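PDB 1W7C: lysyl oxidase from Pichia pastoris, which probably oxidises primary amines, including lysine side chains, with the help of a copper ion and a topaquinone cofactor. Local coordinates for residues Pro63-Thr66 / Glu67-Tyr71; Arg136-Ser139 / Ala140-Ser144; Asn663-Phe666 / Ser667-His670; Val720-Pro723 / Asn724-Asp727; Asp34-His37 / Ser38-Ile42. All blocks are in the same frame, centred on the assembly; numbering follows the deposited sequence.

In the fold
Three of the five contacts lie on helices: interaction 1 at the start of helix 65-73, interaction 2 within helix 136-150, and interaction 5 at the end of helix 26-39 and the chain just after it. Interactions 1 and 5 both belong to the N2 domain and carry an N-linked sugar, yet their centres lie about 31 Å apart. Interaction 5 is a surface contact. Interactions 1 and 2 are partly buried. Lys-65 and Lys-142 reach acidic partners beyond the turn, and Lys-138 meets an aromatic ring. Interactions 3 and 4 are loop turns that touch the second subunit. Interaction 3 is buried near the copper site and has no direct hydrogen bond between its segments. Interaction 4 relies on ring packing.

Interaction 1 (Pro63-Thr66 / Glu67-Tyr71); sequences PNKT and EALTY. With NAG (2-acetamido-2-deoxy-beta-D-glucopyranose), chain B.
Glu-67 places its CG between its own backbone N and carbonyl carbon (chi1 61°). The chain beyond CG is extended, and the carboxylate reaches back to the residues before the helix. In this conformer, one of two modelled, Glu-67 OE2 accepts a hydrogen bond from Asn-64 N at 3.1 Å. The N-H arrives on the anti side of OE2, 22° out of the carboxylate plane. Glu-67 OE2 also sits 3.5 Å from Pro-63 CA. Asn-64 is the N-cap residue of helix 65-73, and Glu-67, three residues on, bonds back to its N-H. The Asn-64 side chain makes no capping bond in return. Its ND2 is instead joined to C1 of an N-linked NAG, at 1.4 Å. One turn on, Lys-65 and Leu-69 lie side by side, with Lys-65 CE 3.9 Å from Leu-69 CD1. The fully extended Lys-65 carries NZ away to salt bridges with Asp-497, Asp-499 and Asp-643, which bind a calcium ion. Thr-66 O is gripped twice by Thr-70, by N at 2.9 Å and by OG1 at 3.0 Å. The hydroxyl bonds from above the carbonyl plane, 40° out of it.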
# COMPACT_ATOMS: atom_id res chain seq x y z
N PRO A 63 0.65 3.81 -34.20
CA PRO A 63 -0.45 4.53 -34.85
C PRO A 63 -1.01 5.67 -34.01
O PRO A 63 -0.91 5.67 -32.81
CB PRO A 63 -1.49 3.44 -35.08
CG PRO A 63 -0.70 2.17 -35.19
CD PRO A 63 0.37 2.37 -34.10
N ASN A 64 -1.61 6.63 -34.70
CA ASN A 64 -2.34 7.67 -34.05
C ASN A 64 -3.67 7.12 -33.53
O ASN A 64 -4.15 6.10 -33.99
CB ASN A 64 -2.56 8.81 -35.00
CG ASN A 64 -1.33 9.65 -35.23
OD1 ASN A 64 -0.39 9.66 -34.42
ND2 ASN A 64 -1.34 10.37 -36.35
N LYS A 65 -4.25 7.77 -32.54
CA LYS A 65 -5.35 7.21 -31.80
C LYS A 65 -6.63 7.11 -32.60
O LYS A 65 -7.28 6.07 -32.54
CB LYS A 65 -5.57 7.97 -30.48
CG LYS A 65 -6.72 7.39 -29.65
CD LYS A 65 -6.79 8.04 -28.27
CE LYS A 65 -7.91 7.43 -27.47
NZ LYS A 65 -7.95 8.04 -26.11
N THR A 66 -7.02 8.16 -33.32
CA THR A 66 -8.27 8.06 -34.07
C THR A 66 -8.22 6.93 -35.09
O THR A 66 -9.15 6.14 -35.18
CB THR A 66 -8.61 9.38 -34.70
OG1 THR A 66 -8.76 10.33 -33.65
CG2 THR A 66 -9.97 9.35 -35.39
N GLU A 67 -7.10 6.78 -35.80
CA GLU A 67 -6.99 5.71 -36.81
C GLU A 67 -6.98 4.36 -36.11
O GLU A 67 -7.57 3.39 -36.60
CB GLU A 67 -5.77 5.87 -37.74
CG GLU A 67 -4.40 5.85 -37.09
CD GLU A 67 -3.24 5.95 -38.10
OE1 GLU A 67 -3.51 6.11 -39.33
OE2 GLU A 67 -2.07 5.85 -37.66
N ALA A 68 -6.36 4.27 -34.94
CA ALA A 68 -6.37 3.02 -34.19
C ALA A 68 -7.78 2.66 -33.77
O ALA A 68 -8.18 1.50 -33.87
CB ALA A 68 -5.48 3.13 -32.97
N LEU A 69 -8.52 3.64 -33.22
CA LEU A 69 -9.87 3.35 -32.76
C LEU A 69 -10.81 2.98 -33.90
O LEU A 69 -11.64 2.10 -33.75
CB LEU A 69 -10.43 4.54 -31.97
CG LEU A 69 -9.78 4.74 -30.58
CD1 LEU A 69 -10.51 5.84 -29.88
CD2 LEU A 69 -9.79 3.51 -29.73
N THR A 70 -10.65 3.62 -35.06
CA THR A 70 -11.45 3.29 -36.23
C THR A 70 -11.20 1.81 -36.62
O THR A 70 -12.12 1.05 -36.92
CB THR A 70 -11.17 4.26 -37.38
OG1 THR A 70 -11.46 5.61 -36.95
CG2 THR A 70 -12.10 4.04 -38.55
N TYR A 71 -9.95 1.39 -36.58
CA TYR A 71 -9.59 0.00 -36.82
C TYR A 71 -10.19 -0.96 -35.77
O TYR A 71 -10.77 -1.97 -36.11
CB TYR A 71 -8.06 -0.14 -36.87
CG TYR A 71 -7.60 -1.56 -36.90
CD1 TYR A 71 -7.84 -2.36 -38.01
CD2 TYR A 71 -6.93 -2.11 -35.83
CE1 TYR A 71 -7.44 -3.67 -38.06
CE2 TYR A 71 -6.51 -3.43 -35.87
CZ TYR A 71 -6.79 -4.21 -36.96
OH TYR A 71 -6.38 -5.49 -36.96
C1 NAG B . -0.27 11.31 -36.51
C2 NAG B . 0.02 11.32 -38.03
C3 NAG B . 1.01 12.42 -38.47
C4 NAG B . 0.68 13.75 -37.80
C5 NAG B . 0.44 13.51 -36.32
C6 NAG B . 0.12 14.76 -35.54
C7 NAG B . -0.11 9.27 -39.33
C8 NAG B . 0.46 7.91 -39.62
N2 NAG B . 0.52 10.00 -38.42
O3 NAG B . 0.99 12.53 -39.89
O4 NAG B . 1.76 14.67 -37.87
O5 NAG B . -0.63 12.60 -36.09
O6 NAG B . -1.13 15.21 -35.99
O7 NAG B . -1.12 9.64 -39.93

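Interaction 2 (Arg136-Ser139 / Ala140-Ser144); sequences RIKS and AAKSS
Lys-138 and Lys-142 meet through their methylene groups, one turn apart on helix 136-150. Lys-138 CG lies 4.0 Å from Lys-142 CD, and the two chains cross obliquely. Lys-138 has CG anti to the backbone N (chi1 -173°), while Lys-142 has CG beside its own backbone N (chi1 -67°). This second choice lays Lys-142 CG against the carbonyl of the earlier lysine, 3.3 Å from Lys-138 O. Both chains bend at chi3, in opposite senses, and the ammonium groups end well separated, with Lys-138 NZ 8.0 Å from Lys-142 NZ. The short side chains lie against carbonyls four residues back: Ala-140 CB is 3.4 Å from Arg-136 O, and Ser-143 CB rests on Ser-139 O.

The hydrogen bonds between the segments are all backbone bonds of the alpha-helical i to i+4 kind. Ala-140 N bonds to Arg-136 O at 3.1 Å. Ala-141, Lys-142 and Ser-143 follow in step.

The polar side-chain ends find partners beyond this turn. Ser-139 OG bonds to Asp-135 O, just before the helix. Lys-138 makes a cation-pi contact with Phe-129. On the lysine side the helix lies against strand 170-180, where Lys-142 NZ bonds to Gln-178 and also forms a salt bridge with Asp-189 of strand 187-195. On another side Ile-137 and Ala-141 pack on Phe-50 of a loop.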
# COMPACT_ATOMS: atom_id res chain seq x y z
N ARG A 136 27.23 5.33 -27.81
CA ARG A 136 28.45 4.51 -27.69
C ARG A 136 29.67 5.31 -28.11
O ARG A 136 30.74 5.19 -27.52
CB ARG A 136 28.35 3.24 -28.51
CG ARG A 136 27.42 2.24 -27.91
CD ARG A 136 27.40 0.91 -28.61
NE ARG A 136 26.48 0.03 -27.90
CZ ARG A 136 26.04 -1.12 -28.37
NH1 ARG A 136 26.45 -1.58 -29.54
NH2 ARG A 136 25.20 -1.83 -27.63
N ILE A 137 29.51 6.13 -29.13
CA ILE A 137 30.61 6.93 -29.70
C ILE A 137 31.06 8.02 -28.72
O ILE A 137 32.26 8.17 -28.44
CB ILE A 137 30.20 7.49 -31.09
CG1 ILE A 137 29.84 6.36 -32.07
CG2 ILE A 137 31.31 8.38 -31.65
CD1 ILE A 137 30.81 5.24 -32.11
N LYS A 138 30.10 8.76 -28.17
CA LYS A 138 30.43 9.80 -27.20
C LYS A 138 30.97 9.22 -25.90
O LYS A 138 31.90 9.79 -25.32
CB LYS A 138 29.24 10.71 -26.93
CG LYS A 138 29.57 11.91 -26.06
CD LYS A 138 28.59 13.04 -26.26
CE LYS A 138 28.93 13.91 -27.46
NZ LYS A 138 27.84 14.86 -27.87
N SER A 139 30.41 8.10 -25.43
CA SER A 139 30.93 7.42 -24.23
C SER A 139 32.39 7.02 -24.41
O SER A 139 33.21 7.21 -23.51
CB SER A 139 30.09 6.20 -23.91
OG SER A 139 28.84 6.64 -23.46
N ALA A 140 32.71 6.48 -25.57
CA ALA A 140 34.07 6.04 -25.85
C ALA A 140 35.04 7.22 -25.91
O ALA A 140 36.15 7.14 -25.39
CB ALA A 140 34.13 5.23 -27.15
N ALA A 141 34.61 8.32 -26.51
CA ALA A 141 35.42 9.53 -26.59
C ALA A 141 35.71 10.09 -25.19
O ALA A 141 36.83 10.50 -24.88
CB ALA A 141 34.75 10.58 -27.44
N LYS A 142 34.69 10.13 -24.34
CA LYS A 142 34.86 10.60 -22.99
C LYS A 142 35.78 9.73 -22.16
O LYS A 142 36.64 10.23 -21.45
CB LYS A 142 33.51 10.81 -22.29
CG LYS A 142 32.67 11.94 -22.90
CD LYS A 142 31.20 11.94 -22.44
CE LYS A 142 31.06 12.40 -21.01
NZ LYS A 142 29.65 12.31 -20.55
N SER A 143 35.59 8.43 -22.26
CA SER A 143 36.45 7.47 -21.57
C SER A 143 37.91 7.63 -21.98
O SER A 143 38.80 7.68 -21.13
CB SER A 143 35.97 6.04 -21.87
OG SER A 143 36.79 5.07 -21.24
N SER A 144 38.15 7.79 -23.28
CA SER A 144 39.51 7.96 -23.80
C SER A 144 40.14 9.25 -23.32
O SER A 144 41.31 9.29 -22.93
CB SER A 144 39.51 7.92 -25.32
OG SER A 144 40.84 7.89 -25.83

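Interaction 3 (Asn663-Phe666 / Ser667-His670); sequences NTIF and STAH
Ile-665 and Ser-667 make the tight part of this turn. Ile-665 holds CG1 between its backbone N and carbonyl carbon (chi1 70°), which turns the end of the side chain toward the residues that follow. Its terminal carbon, Ile-665 CD1, comes to 3.3 Å from Ser-667 OG. Ile-665 CG1 lies close to the same hydroxyl, and it also lies 3.5 Å from Thr-668 OG1. The two oxygens thus line the ethyl branch of the isoleucine. Ala-669 points its CB back at the first segment and meets Ile-665 O at 3.5 Å. Thr-664 CG2 touches Ala-669 CB more lightly, at 4.2 Å.

The loop belongs to the enzyme domain of the copper amine oxidase family and leads into strand 670-678. Thr-664 packs beside His-654, a ligand of the copper ion, and its OG1 bonds to Asp-660. Ile-665 packs on Asp-449 and Ser-667 on Tyr-408, both of the second subunit, which places the turn at the dimer interface.

The looser side is at Thr-668, which is partly exposed. No direct hydrogen bond joins the two segments. A water molecule makes the link instead: it donates to Ile-665 O at 2.7 Å and lies 2.6 Å from Thr-668 OG1 in a second hydrogen bond. The water thus gives the carbonyl of Ile-665, a buried residue, a hydrogen-bond donor. Phe-666 O, the next carbonyl, accepts from Arg-457 NH1 on the neighbouring strand 452-458.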
# COMPACT_ATOMS: atom_id res chain seq x y z
N ASN A 663 22.28 -3.89 -0.03
CA ASN A 663 21.32 -3.49 -1.07
C ASN A 663 20.05 -2.94 -0.43
O ASN A 663 19.68 -3.29 0.69
CB ASN A 663 20.86 -4.68 -1.92
CG ASN A 663 21.61 -4.87 -3.25
OD1 ASN A 663 21.04 -5.50 -4.14
ND2 ASN A 663 22.83 -4.38 -3.38
N THR A 664 19.37 -2.07 -1.18
CA THR A 664 18.02 -1.66 -0.89
C THR A 664 17.07 -2.85 -1.07
O THR A 664 17.30 -3.73 -1.86
CB THR A 664 17.66 -0.54 -1.88
OG1 THR A 664 18.50 0.59 -1.60
CG2 THR A 664 16.23 -0.07 -1.73
N ILE A 665 16.01 -2.88 -0.27
CA ILE A 665 14.99 -3.93 -0.32
C ILE A 665 13.68 -3.44 -0.95
O ILE A 665 13.27 -2.29 -0.79
CB ILE A 665 14.79 -4.61 1.07
CG1 ILE A 665 14.10 -3.70 2.08
CG2 ILE A 665 16.13 -5.14 1.57
CD1 ILE A 665 13.92 -4.33 3.45
N PHE A 666 13.02 -4.36 -1.65
CA PHE A 666 11.82 -4.07 -2.42
C PHE A 666 10.61 -3.84 -1.51
O PHE A 666 9.66 -3.17 -1.91
CB PHE A 666 11.44 -5.22 -3.35
CG PHE A 666 12.25 -5.35 -4.63
CD1 PHE A 666 12.73 -6.61 -5.05
CD2 PHE A 666 12.44 -4.29 -5.48
CE1 PHE A 666 13.40 -6.74 -6.29
CE2 PHE A 666 13.09 -4.42 -6.67
CZ PHE A 666 13.57 -5.64 -7.07
N SER A 667 10.60 -4.42 -0.31
CA SER A 667 9.40 -4.37 0.55
C SER A 667 9.06 -2.95 1.01
O SER A 667 7.86 -2.57 1.09
CB SER A 667 9.66 -5.24 1.76
OG SER A 667 10.88 -4.83 2.33
N THR A 668 10.06 -2.14 1.32
CA THR A 668 9.86 -0.79 1.81
C THR A 668 10.17 0.31 0.82
O THR A 668 10.12 1.49 1.19
CB THR A 668 10.70 -0.60 3.09
OG1 THR A 668 12.04 -1.05 2.89
CG2 THR A 668 10.16 -1.44 4.25
N ALA A 669 10.50 -0.05 -0.41
CA ALA A 669 10.73 0.91 -1.50
C ALA A 669 9.66 0.69 -2.57
O ALA A 669 9.94 0.18 -3.63
CB ALA A 669 12.14 0.71 -2.09
N HIS A 670 8.43 1.06 -2.23
CA HIS A 670 7.22 0.68 -2.97
C HIS A 670 6.36 1.90 -3.24
O HIS A 670 6.22 2.78 -2.38
CB HIS A 670 6.40 -0.21 -2.07
CG HIS A 670 5.13 -0.73 -2.67
ND1 HIS A 670 3.95 -0.76 -1.95
CD2 HIS A 670 4.83 -1.25 -3.89
CE1 HIS A 670 2.99 -1.27 -2.69
NE2 HIS A 670 3.49 -1.58 -3.87
O HOH W 1 13.68 -0.23 0.98

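Interaction 4 (Val720-Pro723 / Asn724-Asp727); sequences VAEP and NFED. Unlike the reference sequence in segment 720-723: Ala-721 (reference Pro).
Pro-723 and Phe-725 flank an inverse gamma turn centred on Asn-724. Phe-725 N bonds to Pro-723 O at 2.9 Å, a weak bond with an angle of 143° at the hydrogen. A short 3-10 segment, 725-727, follows at once, and Asp-727 N bonds back to Asn-724 O. The tight turn sets the proline and the phenylalanine side by side, pointing the same way. Pro-723 CB lies over one face of the Phe-725 ring, 3.8 Å from its centroid and 15° off the ring normal. This is a CH-pi contact. Pro-723 CG adds a touch on Phe-725 CZ at 3.6 Å. The Glu-722 side chain runs at about a right angle to that of Phe-725 and brings OE2 to the ring edge, in plane, 3.8 Å from Phe-725 CD1. The second subunit adds rings around Phe-725: its Trp-713 meets Phe-725 edge-to-face and also packs on Pro-723. Within the second segment, Asn-724 ND2 makes a weak bond to Asp-727 OD2. The carboxylates of Glu-722 and Glu-726 do not touch. A water between them donates to both, at 2.9 Å to Glu-722 OE2 and 2.7 Å to Glu-726 OE1.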
# COMPACT_ATOMS: atom_id res chain seq x y z
N VAL A 720 4.81 -30.54 -8.00
CA VAL A 720 5.32 -29.18 -7.82
C VAL A 720 6.53 -29.07 -8.74
O VAL A 720 7.60 -29.58 -8.43
CB VAL A 720 5.72 -28.93 -6.36
CG1 VAL A 720 6.16 -27.50 -6.15
CG2 VAL A 720 4.57 -29.28 -5.42
N ALA A 721 6.36 -28.38 -9.86
CA ALA A 721 7.31 -28.46 -10.95
C ALA A 721 8.53 -27.58 -10.73
O ALA A 721 8.46 -26.51 -10.16
CB ALA A 721 6.63 -28.08 -12.27
N GLU A 722 9.67 -28.04 -11.22
CA GLU A 722 10.87 -27.23 -11.29
C GLU A 722 10.68 -26.08 -12.28
O GLU A 722 10.22 -26.29 -13.39
CB GLU A 722 12.05 -28.12 -11.71
CG GLU A 722 13.40 -27.39 -11.64
CD GLU A 722 14.57 -28.26 -12.05
OE1 GLU A 722 14.42 -29.49 -12.11
OE2 GLU A 722 15.65 -27.70 -12.29
N PRO A 723 11.01 -24.86 -11.87
CA PRO A 723 11.04 -23.73 -12.79
C PRO A 723 11.94 -23.99 -13.98
O PRO A 723 12.85 -24.81 -13.90
CB PRO A 723 11.61 -22.58 -11.92
CG PRO A 723 11.21 -22.98 -10.54
CD PRO A 723 11.36 -24.47 -10.50
N ASN A 724 11.70 -23.23 -15.04
CA ASN A 724 12.49 -23.25 -16.27
C ASN A 724 13.86 -22.57 -16.16
O ASN A 724 14.18 -21.69 -16.96
CB ASN A 724 11.66 -22.64 -17.44
CG ASN A 724 11.09 -21.25 -17.13
OD1 ASN A 724 10.60 -20.98 -16.02
ND2 ASN A 724 11.12 -20.37 -18.13
N PHE A 725 14.68 -22.97 -15.19
CA PHE A 725 15.94 -22.26 -14.93
C PHE A 725 16.87 -22.34 -16.16
O PHE A 725 17.66 -21.43 -16.40
CB PHE A 725 16.71 -22.87 -13.74
CG PHE A 725 15.99 -22.79 -12.41
CD1 PHE A 725 15.67 -23.97 -11.73
CD2 PHE A 725 15.67 -21.56 -11.81
CE1 PHE A 725 15.04 -23.93 -10.49
CE2 PHE A 725 15.07 -21.53 -10.56
CZ PHE A 725 14.74 -22.72 -9.91
N GLU A 726 16.78 -23.43 -16.90
CA GLU A 726 17.62 -23.63 -18.08
C GLU A 726 17.44 -22.56 -19.16
O GLU A 726 18.33 -22.37 -19.99
CB GLU A 726 17.41 -25.04 -18.68
CG GLU A 726 16.07 -25.22 -19.42
CD GLU A 726 14.87 -25.40 -18.50
OE1 GLU A 726 15.05 -25.56 -17.27
OE2 GLU A 726 13.72 -25.38 -19.00
N ASP A 727 16.29 -21.88 -19.15
CA ASP A 727 15.99 -20.83 -20.11
C ASP A 727 16.65 -19.48 -19.73
O ASP A 727 16.66 -18.55 -20.54
CB ASP A 727 14.46 -20.61 -20.22
CG ASP A 727 13.73 -21.76 -20.87
OD1 ASP A 727 14.38 -22.68 -21.38
OD2 ASP A 727 12.47 -21.79 -20.92
O HOH W 2 15.88 -26.46 -14.86

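Interaction 5 (Asp34-His37 / Ser38-Ile42); sequences DLLH and STYNI. With NAG (2-acetamido-2-deoxy-beta-D-glucopyranose), chain Q.
The His-37 ring has Ile-42 over one face. Ile-42 CG2 is 3.7 Å from the ring centroid and 26° off its normal, a CH-pi contact offset toward the rim. The nearest ring atom is His-37 CE1, 3.4 Å from Ile-42 CG2. The Tyr-40 ring carries Thr-39 CG2 over the centre of one face. At its edge, in plane, lies Leu-36 CD2, 3.9 Å from Tyr-40 CE1. Phe-89 also meets Tyr-40 edge-to-face.

These groups close the C-terminal end of helix 26-39, and Tyr-40 is the first residue to leave helical backbone angles. Leu-35 O and Leu-36 O each take more than one donor. Thr-39 sets OG1 beside its own backbone N (chi1 -61°), and from there OG1 donates to Leu-35 O at 2.7 Å. Thr-39 N adds a weak bond to Leu-35 O. The same torsion leaves CG2 to lie on the tyrosine ring. Leu-36 O takes a well-aligned bond from Tyr-40 N at 3.0 Å and a second one from Thr-39 N, which stands far above the carbonyl plane. Leu-36 also packs on Val-55 of strand 53-61, as does Ile-42. Asn-41, just after Tyr-40, carries an N-linked NAG on its ND2.

A water bridges the bend past the helix end. It donates to His-37 O at 2.8 Å, accepts from Ile-42 N at 3.0 Å, and bonds to His-37 ND1 at 3.3 Å. This water links the imidazole to the chain leaving the helix; with Ile-42 over one face, the long bond may help to limit the rotation of the ring.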
# COMPACT_ATOMS: atom_id res chain seq x y z
N ASP A 34 18.43 -1.46 -44.42
CA ASP A 34 18.90 -1.59 -45.81
C ASP A 34 18.60 -0.30 -46.58
O ASP A 34 19.44 0.20 -47.34
CB ASP A 34 18.24 -2.78 -46.51
CG ASP A 34 18.77 -4.14 -46.06
OD1 ASP A 34 19.81 -4.25 -45.34
OD2 ASP A 34 18.20 -5.19 -46.40
N LEU A 35 17.41 0.26 -46.37
CA LEU A 35 17.01 1.49 -47.08
C LEU A 35 17.82 2.68 -46.61
O LEU A 35 18.21 3.53 -47.41
CB LEU A 35 15.52 1.75 -46.93
CG LEU A 35 14.94 2.92 -47.73
CD1 LEU A 35 15.21 2.76 -49.21
CD2 LEU A 35 13.45 3.06 -47.45
N LEU A 36 18.11 2.74 -45.32
CA LEU A 36 18.96 3.79 -44.79
C LEU A 36 20.35 3.68 -45.42
O LEU A 36 20.92 4.71 -45.82
CB LEU A 36 19.02 3.74 -43.25
CG LEU A 36 17.74 4.13 -42.54
CD1 LEU A 36 17.89 3.84 -41.08
CD2 LEU A 36 17.42 5.61 -42.71
N HIS A 37 20.87 2.46 -45.54
CA HIS A 37 22.21 2.26 -46.10
C HIS A 37 22.28 2.65 -47.59
O HIS A 37 23.35 3.05 -48.07
CB HIS A 37 22.68 0.81 -45.92
CG HIS A 37 23.45 0.56 -44.67
ND1 HIS A 37 24.82 0.74 -44.60
CD2 HIS A 37 23.06 0.17 -43.43
CE1 HIS A 37 25.24 0.44 -43.38
NE2 HIS A 37 24.19 0.08 -42.66
N SER A 38 21.17 2.50 -48.31
CA SER A 38 21.15 2.83 -49.74
C SER A 38 20.88 4.32 -49.97
O SER A 38 21.19 4.86 -51.01
CB SER A 38 20.18 1.93 -50.51
OG SER A 38 18.84 2.23 -50.20
N THR A 39 20.33 5.00 -48.97
CA THR A 39 19.94 6.40 -49.09
C THR A 39 21.04 7.37 -48.62
O THR A 39 21.22 8.44 -49.19
CB THR A 39 18.66 6.62 -48.25
OG1 THR A 39 17.61 5.78 -48.77
CG2 THR A 39 18.15 8.06 -48.42
N TYR A 40 21.76 6.97 -47.58
CA TYR A 40 22.81 7.77 -46.96
C TYR A 40 24.09 6.95 -46.91
O TYR A 40 24.07 5.73 -47.06
CB TYR A 40 22.40 8.16 -45.53
CG TYR A 40 21.03 8.78 -45.41
CD1 TYR A 40 19.98 8.11 -44.80
CD2 TYR A 40 20.78 10.03 -45.89
CE1 TYR A 40 18.73 8.68 -44.69
CE2 TYR A 40 19.52 10.61 -45.79
CZ TYR A 40 18.51 9.93 -45.18
OH TYR A 40 17.27 10.50 -45.07
N ASN A 41 25.22 7.64 -46.71
CA ASN A 41 26.48 6.95 -46.42
C ASN A 41 26.51 6.62 -44.95
O ASN A 41 26.80 7.48 -44.11
CB ASN A 41 27.63 7.91 -46.80
CG ASN A 41 29.00 7.27 -46.75
OD1 ASN A 41 29.21 6.20 -46.16
ND2 ASN A 41 29.97 7.95 -47.38
N ILE A 42 26.19 5.36 -44.64
CA ILE A 42 26.11 4.89 -43.26
C ILE A 42 27.37 4.08 -42.95
O ILE A 42 27.72 3.14 -43.68
CB ILE A 42 24.83 4.02 -43.06
CG1 ILE A 42 23.55 4.81 -43.34
CG2 ILE A 42 24.82 3.38 -41.68
CD1 ILE A 42 23.36 6.05 -42.49
C1 NAG Q . 31.32 7.49 -47.16
C2 NAG Q . 31.99 7.92 -48.47
C3 NAG Q . 33.48 7.63 -48.42
C4 NAG Q . 34.11 8.17 -47.14
C5 NAG Q . 33.29 7.81 -45.90
C6 NAG Q . 33.83 8.54 -44.68
C7 NAG Q . 31.11 7.74 -50.77
C8 NAG Q . 30.53 6.80 -51.79
N2 NAG Q . 31.40 7.19 -49.59
O3 NAG Q . 34.13 8.20 -49.53
O4 NAG Q . 35.42 7.64 -47.02
O5 NAG Q . 31.94 8.18 -46.09
O6 NAG Q . 32.98 8.31 -43.58
O7 NAG Q . 31.29 8.93 -51.07
O HOH W 3 25.68 3.17 -46.58